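Nucleoside hydrolase, putative (Trypanosoma brucei, PDB 3FZ0) is a putative member of the nucleoside hydrolase family, built on a mixed beta sheet flanked by helices and modelled with a bound calcium ion. Local coordinates at residues Gln204-Trp208 against Glu209-Asn213; Ala110-Glu113 against Ile114-Ile117; Thr138-Ala141 against Leu142-Leu146. The protein carries 2 engineered substitutions. All blocks are in the same frame, centred on the assembly; numbering follows the deposited sequence.

Interaction 1: Gln204-Trp208 against Glu209-Asn213; sequences QLVNW and EVTVN
The chain passes from strand 203-206 into helix 208-212 through N207, whose backbone O accepts from T211 N at 3.3 Å, while W208 O takes V212 N at 2.9 Å one residue further on. N207 is the N-cap of this short helix, marking the strand-to-helix junction on the carboxyl side of a parallel strand of the main sheet. With CG between the backbone N and the carbonyl carbon (chi1 49°), the N207 amide folds back toward the first turn, and OD1 caps V210 N at 3.2 Å. That bond is fairly straight at the hydrogen (160°), although the donor stands above the amide carbonyl plane. The same oxygen also bonds to the S169 hydroxyl, and ND2 bonds to I340 O on strand 337-343, so the capping group is tied down from both its ends. E209 directs its bent side chain to backbone amides of S169 and K172, adding another tie to that loop.

Along the buried side of the junction, V206 CG1 rests 3.7 Å from T211 CG2, the two side chains crossing nearly at a right angle. The other branch of T211 does polar work: OG1 donates to W208 O across 2.8 Å, so this one carbonyl is gripped by a hydroxyl as well as by the helical amide. The W208 side chain comes, at its nearest atoms, about 3 Å from a bound BTB molecule and about 10 Å from the calcium ion. Its NE1 bonds to the hydroxyl of Y322 of the second subunit, which places the start of the helix at a subunit boundary. One face of the indole is packed by V212 in a CH-pi contact, with CG2 over the six-membered ring, 3.6 Å from its centroid.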
loop_
_atom_site.group_PDB
_atom_site.type_symbol
_atom_site.label_atom_id
_atom_site.label_comp_id
_atom_site.label_asym_id
_atom_site.label_seq_id
_atom_site.Cartn_x
_atom_site.Cartn_y
_atom_site.Cartn_z
ATOM N N GLN B 204 10.165 23.244 -9.246
ATOM C CA GLN B 204 11.531 23.161 -8.700
ATOM C C GLN B 204 11.496 22.542 -7.312
ATOM O O GLN B 204 10.874 23.090 -6.383
ATOM C CB GLN B 204 12.183 24.542 -8.624
ATOM C CG GLN B 204 12.084 25.339 -9.924
ATOM C CD GLN B 204 12.873 24.726 -11.049
ATOM O OE1 GLN B 204 14.092 24.602 -10.952
ATOM N NE2 GLN B 204 12.184 24.317 -12.130
ATOM N N LEU B 205 12.153 21.395 -7.167
ATOM C CA LEU B 205 12.104 20.653 -5.907
ATOM C C LEU B 205 13.320 20.973 -5.052
ATOM O O LEU B 205 14.409 20.414 -5.246
ATOM C CB LEU B 205 11.980 19.141 -6.162
ATOM C CG LEU B 205 11.751 18.209 -4.964
ATOM C CD1 LEU B 205 10.280 18.085 -4.466
ATOM C CD2 LEU B 205 12.344 16.804 -5.273
ATOM N N VAL B 206 13.151 21.877 -4.100
ATOM C CA VAL B 206 14.232 22.167 -3.168
ATOM C C VAL B 206 14.138 21.164 -2.004
ATOM O O VAL B 206 13.367 21.339 -1.035
ATOM C CB VAL B 206 14.228 23.630 -2.761
ATOM C CG1 VAL B 206 15.447 23.964 -1.849
ATOM C CG2 VAL B 206 14.196 24.518 -4.052
ATOM N N ASN B 207 14.916 20.093 -2.147
ATOM C CA ASN B 207 14.808 18.927 -1.283
ATOM C C ASN B 207 15.742 19.041 -0.101
ATOM O O ASN B 207 16.644 19.893 -0.075
ATOM C CB ASN B 207 15.123 17.643 -2.065
ATOM C CG ASN B 207 16.398 17.758 -2.863
ATOM O OD1 ASN B 207 17.495 17.536 -2.353
ATOM N ND2 ASN B 207 16.268 18.163 -4.119
ATOM N N TRP B 208 15.545 18.137 0.852
ATOM C CA TRP B 208 16.313 18.102 2.087
ATOM C C TRP B 208 17.842 18.088 1.883
ATOM O O TRP B 208 18.551 18.940 2.453
ATOM C CB TRP B 208 15.854 16.905 2.930
ATOM C CG TRP B 208 16.680 16.605 4.157
ATOM C CD1 TRP B 208 17.397 15.463 4.387
ATOM C CD2 TRP B 208 16.842 17.423 5.320
ATOM N NE1 TRP B 208 17.978 15.519 5.603
ATOM C CE2 TRP B 208 17.665 16.705 6.213
ATOM C CE3 TRP B 208 16.389 18.701 5.692
ATOM C CZ2 TRP B 208 18.077 17.232 7.478
ATOM C CZ3 TRP B 208 16.777 19.223 6.958
ATOM C CH2 TRP B 208 17.615 18.490 7.826
ATOM N N GLU B 209 18.345 17.152 1.081
ATOM C CA GLU B 209 19.800 16.960 0.935
ATOM C C GLU B 209 20.487 18.163 0.309
ATOM O O GLU B 209 21.543 18.556 0.730
ATOM C CB GLU B 209 20.149 15.686 0.155
ATOM C CG GLU B 209 19.701 14.380 0.848
ATOM C CD GLU B 209 18.276 13.939 0.475
ATOM O OE1 GLU B 209 17.478 14.800 0.061
ATOM O OE2 GLU B 209 17.948 12.731 0.590
ATOM N N VAL B 210 19.865 18.808 -0.657
ATOM C CA VAL B 210 20.496 19.996 -1.197
ATOM C C VAL B 210 20.528 21.130 -0.170
ATOM O O VAL B 210 21.457 21.941 -0.199
ATOM C CB VAL B 210 19.889 20.436 -2.557
ATOM C CG1 VAL B 210 18.543 21.131 -2.374
ATOM C CG2 VAL B 210 20.863 21.318 -3.272
ATOM N N THR B 211 19.565 21.180 0.748
ATOM C CA THR B 211 19.611 22.222 1.797
ATOM C C THR B 211 20.637 21.871 2.870
ATOM O O THR B 211 21.339 22.750 3.367
ATOM C CB THR B 211 18.230 22.599 2.373
ATOM O OG1 THR B 211 17.735 21.525 3.175
ATOM C CG2 THR B 211 17.217 22.924 1.222
ATOM N N VAL B 212 20.772 20.586 3.196
ATOM C CA VAL B 212 21.818 20.165 4.113
ATOM C C VAL B 212 23.212 20.567 3.568
ATOM O O VAL B 212 24.140 20.912 4.343
ATOM C CB VAL B 212 21.763 18.640 4.366
ATOM C CG1 VAL B 212 23.025 18.143 5.181
ATOM C CG2 VAL B 212 20.465 18.282 5.078
ATOM N N ASN B 213 23.335 20.509 2.237
ATOM C CA ASN B 213 24.564 20.829 1.528
ATOM C C ASN B 213 24.866 22.318 1.436
ATOM O O ASN B 213 25.951 22.713 1.010
ATOM C CB ASN B 213 24.504 20.277 0.116
ATOM C CG ASN B 213 25.857 20.326 -0.572
ATOM O OD1 ASN B 213 26.039 21.011 -1.589
ATOM N ND2 ASN B 213 26.828 19.636 0.013
#

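Interaction 2: Ala110-Glu113 against Ile114-Ile117; sequences AALE and ILKI
E113 and I117 meet one turn apart in a local side-chain contact of helix 110-120, which packs beside the parallel part of the main sheet. Beneath them the backbone follows the alpha-helical i to i+4 pattern: I117 N donates to E113 O at 2.9 Å almost linearly (178°), and I114 N reaches A110 O at 3.0 Å. The bond from L115 N to A111 O is longer and weak.

The E113 chain starts out trans (chi1 174°) and then bends at chi2 (66°), which carries the carboxylate along the helix toward the following turn. There OE2 is modelled 3.0 Å from I117 CD1, shorter than a comfortable oxygen-to-methyl contact and so of doubtful precision. The other oxygen, OE1, sits 3.6 Å from K116 CE, yet it is 5.1 Å from K116 NZ. The acid instead forms its salt bridge with R108, and the lysine pairs with E120, so E113 meets the lysine's aliphatic carbons, and the charge of each is probably balanced mainly by its other partner.

On another side of the helix, L112 CD2 and L115 CD1 are 4.4 Å apart. These leucines turn to helix 138-146 of the same chain, while A111 and L112 also pack on L146 of the third subunit. I117 lies instead on I35 and A36 of strand 32-39, so the helix is held between the sheet, a neighbouring helix and another subunit.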
loop_
_atom_site.group_PDB
_atom_site.type_symbol
_atom_site.label_atom_id
_atom_site.label_comp_id
_atom_site.label_asym_id
_atom_site.label_seq_id
_atom_site.Cartn_x
_atom_site.Cartn_y
_atom_site.Cartn_z
ATOM N N ALA B 110 -6.976 30.418 2.897
ATOM C CA ALA B 110 -5.743 30.574 2.115
ATOM C C ALA B 110 -5.837 30.074 0.674
ATOM O O ALA B 110 -5.310 30.717 -0.238
ATOM C CB ALA B 110 -4.572 29.898 2.822
ATOM N N ALA B 111 -6.495 28.934 0.472
ATOM C CA ALA B 111 -6.704 28.385 -0.868
ATOM C C ALA B 111 -7.464 29.376 -1.764
ATOM O O ALA B 111 -7.099 29.563 -2.927
ATOM C CB ALA B 111 -7.424 27.068 -0.798
ATOM N N LEU B 112 -8.486 30.038 -1.219
ATOM C CA LEU B 112 -9.310 30.945 -2.027
ATOM C C LEU B 112 -8.569 32.229 -2.300
ATOM O O LEU B 112 -8.831 32.897 -3.278
ATOM C CB LEU B 112 -10.679 31.205 -1.388
ATOM C CG LEU B 112 -11.552 29.933 -1.212
ATOM C CD1 LEU B 112 -12.920 30.236 -0.623
ATOM C CD2 LEU B 112 -11.700 29.166 -2.500
ATOM N N GLU B 113 -7.615 32.546 -1.431
ATOM C CA GLU B 113 -6.760 33.706 -1.602
ATOM C C GLU B 113 -5.715 33.511 -2.714
ATOM O O GLU B 113 -5.482 34.427 -3.504
ATOM C CB GLU B 113 -6.083 34.063 -0.288
ATOM C CG GLU B 113 -5.041 35.191 -0.414
ATOM C CD GLU B 113 -5.628 36.573 -0.793
ATOM O OE1 GLU B 113 -6.878 36.792 -0.798
ATOM O OE2 GLU B 113 -4.803 37.471 -1.072
ATOM N N ILE B 114 -5.090 32.333 -2.771
ATOM C CA ILE B 114 -4.249 32.000 -3.913
ATOM C C ILE B 114 -5.016 32.246 -5.236
ATOM O O ILE B 114 -4.473 32.882 -6.151
ATOM C CB ILE B 114 -3.675 30.565 -3.847
ATOM C CG1 ILE B 114 -2.696 30.443 -2.683
ATOM C CG2 ILE B 114 -3.004 30.207 -5.160
ATOM C CD1 ILE B 114 -2.350 28.986 -2.265
ATOM N N LEU B 115 -6.274 31.787 -5.307
ATOM C CA LEU B 115 -7.076 31.889 -6.536
ATOM C C LEU B 115 -7.410 33.338 -6.847
ATOM O O LEU B 115 -7.463 33.741 -8.013
ATOM C CB LEU B 115 -8.359 31.034 -6.457
ATOM C CG LEU B 115 -8.115 29.529 -6.207
ATOM C CD1 LEU B 115 -9.446 28.765 -6.268
ATOM C CD2 LEU B 115 -7.086 28.925 -7.181
ATOM N N LYS B 116 -7.625 34.124 -5.795
ATOM C CA LYS B 116 -7.966 35.533 -5.953
ATOM C C LYS B 116 -6.752 36.312 -6.487
ATOM O O LYS B 116 -6.868 37.065 -7.457
ATOM C CB LYS B 116 -8.500 36.106 -4.643
ATOM C CG LYS B 116 -8.700 37.608 -4.651
ATOM C CD LYS B 116 -9.214 38.089 -3.296
ATOM C CE LYS B 116 -8.495 39.337 -2.813
ATOM N NZ LYS B 116 -9.003 40.470 -3.608
ATOM N N ILE B 117 -5.592 36.106 -5.882
ATOM C CA ILE B 117 -4.350 36.673 -6.384
ATOM C C ILE B 117 -4.065 36.281 -7.832
ATOM O O ILE B 117 -3.748 37.140 -8.651
ATOM C CB ILE B 117 -3.178 36.323 -5.446
ATOM C CG1 ILE B 117 -3.273 37.192 -4.195
ATOM C CG2 ILE B 117 -1.769 36.474 -6.135
ATOM C CD1 ILE B 117 -2.752 36.447 -3.006
#

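Interaction 3: Thr138-Ala141 against Leu142-Leu146; sequences TNVA and LALRL
V140 holds CG1 anti to its backbone N (chi1 -172°), and L144, with chi1 -83° and a nearly extended chi2, sends CD1 back along the helix to meet it. The two side chains run side by side, pointing the same way, with V140 CG1 and L144 CD1 4.0 Å apart. This apolar i to i+4 contact lies on helix 138-146, the crossover helix of the beta-alpha-beta unit made with strands 127-133 and 162-165.

The backbone turns beneath it are well formed. L144 N donates to V140 O at 2.8 Å, nearly in line with the carbonyl bond, and A143 N reaches N139 O at 3.0 Å. L142 N and R145 N make the equivalent bonds to T138 O and A141 O. Aliphatic carbons lie against some of these same carbonyls: L142 CB is 3.3 Å from T138 O, and R145 CG is equally far from A141 O.

A141 and L144 face helix 187-195, where V192 and V193 receive them. On another side L142 and R145 pack against R145 and L142 of the third subunit, a reciprocal exchange between two copies of the helix. At the amino end, T138 OG1 bonds to D186 and W41, while N139 uses both ends of its amide, ND2 toward V39 O and D12, OD1 toward A70 N. Within the helix itself, then, the contact rests on backbone hydrogen bonds and methyl packing, and the buried polar groups of T138 and N139 are spent on joining the helix start to surrounding loops and strands.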
loop_
_atom_site.group_PDB
_atom_site.type_symbol
_atom_site.label_atom_id
_atom_site.label_comp_id
_atom_site.label_asym_id
_atom_site.label_seq_id
_atom_site.Cartn_x
_atom_site.Cartn_y
_atom_site.Cartn_z
ATOM N N THR B 138 -0.856 21.361 1.385
ATOM C CA THR B 138 -2.300 21.292 1.438
ATOM C C THR B 138 -3.036 22.450 0.761
ATOM O O THR B 138 -3.946 22.198 -0.058
ATOM C CB THR B 138 -2.818 21.154 2.855
ATOM O OG1 THR B 138 -1.989 20.243 3.577
ATOM C CG2 THR B 138 -4.294 20.657 2.834
ATOM N N ASN B 139 -2.695 23.701 1.119
ATOM C CA ASN B 139 -3.348 24.856 0.526
ATOM C C ASN B 139 -3.162 24.890 -0.986
ATOM O O ASN B 139 -4.097 25.151 -1.737
ATOM C CB ASN B 139 -2.846 26.182 1.138
ATOM C CG ASN B 139 -3.194 26.319 2.611
ATOM O OD1 ASN B 139 -4.194 25.745 3.079
ATOM N ND2 ASN B 139 -2.351 27.053 3.361
ATOM N N VAL B 140 -1.952 24.633 -1.437
ATOM C CA VAL B 140 -1.683 24.650 -2.872
ATOM C C VAL B 140 -2.523 23.603 -3.643
ATOM O O VAL B 140 -3.168 23.918 -4.646
ATOM C CB VAL B 140 -0.166 24.519 -3.201
ATOM C CG1 VAL B 140 0.045 24.747 -4.692
ATOM C CG2 VAL B 140 0.667 25.520 -2.391
ATOM N N ALA B 141 -2.546 22.374 -3.135
ATOM C CA ALA B 141 -3.303 21.309 -3.764
ATOM C C ALA B 141 -4.755 21.676 -3.830
ATOM O O ALA B 141 -5.400 21.435 -4.844
ATOM C CB ALA B 141 -3.132 20.015 -2.996
ATOM N N LEU B 142 -5.269 22.254 -2.748
ATOM C CA LEU B 142 -6.691 22.567 -2.612
ATOM C C LEU B 142 -7.064 23.635 -3.651
ATOM O O LEU B 142 -8.060 23.480 -4.398
ATOM C CB LEU B 142 -6.948 23.052 -1.197
ATOM C CG LEU B 142 -8.212 22.774 -0.412
ATOM C CD1 LEU B 142 -8.725 21.394 -0.710
ATOM C CD2 LEU B 142 -7.886 22.902 1.057
ATOM N N ALA B 143 -6.222 24.687 -3.742
ATOM C CA ALA B 143 -6.379 25.701 -4.774
ATOM C C ALA B 143 -6.308 25.096 -6.171
ATOM O O ALA B 143 -7.180 25.360 -7.020
ATOM C CB ALA B 143 -5.367 26.785 -4.609
ATOM N N LEU B 144 -5.295 24.262 -6.402
ATOM C CA LEU B 144 -5.179 23.542 -7.681
ATOM C C LEU B 144 -6.395 22.759 -8.134
ATOM O O LEU B 144 -6.772 22.889 -9.302
ATOM C CB LEU B 144 -3.947 22.645 -7.717
ATOM C CG LEU B 144 -2.631 23.304 -8.088
ATOM C CD1 LEU B 144 -1.551 22.390 -7.572
ATOM C CD2 LEU B 144 -2.477 23.505 -9.603
ATOM N N ARG B 145 -7.009 21.955 -7.252
ATOM C CA ARG B 145 -8.206 21.171 -7.660
ATOM C C ARG B 145 -9.440 22.062 -7.903
ATOM O O ARG B 145 -10.308 21.689 -8.678
ATOM C CB ARG B 145 -8.534 20.024 -6.700
ATOM C CG ARG B 145 -7.333 19.192 -6.258
ATOM C CD ARG B 145 -6.770 18.230 -7.337
ATOM N NE ARG B 145 -7.847 17.659 -8.113
ATOM C CZ ARG B 145 -8.093 17.962 -9.387
ATOM N NH1 ARG B 145 -7.278 18.817 -10.019
ATOM N NH2 ARG B 145 -9.146 17.410 -10.023
ATOM N N LEU B 146 -9.520 23.220 -7.263
ATOM C CA LEU B 146 -10.653 24.115 -7.469
ATOM C C LEU B 146 -10.642 24.882 -8.797
ATOM O O LEU B 146 -11.707 25.133 -9.395
ATOM C CB LEU B 146 -10.765 25.135 -6.334
ATOM C CG LEU B 146 -11.475 24.686 -5.068
ATOM C CD1 LEU B 146 -11.223 25.764 -4.044
ATOM C CD2 LEU B 146 -12.983 24.474 -5.323
#

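Along the chain the three contacts follow in series, interaction 2, then 3, then 1, all within the nucleoside hydrolase fold. Interactions 2 and 3 are neighbours, their centres about 9 Å apart, where helices 110-120 and 138-146 pack together: A110 CB touches N139 ND2 at 3.6 Å, and both helices reach the third subunit. Interaction 1 stands apart, its centre about 27 Å from that of interaction 2, on the opposite side of the chain's centre, and about 23 Å from that of interaction 3. It touches the second subunit instead. The helix pair thus serves one interface of the tetramer, while the strand-to-helix junction serves another.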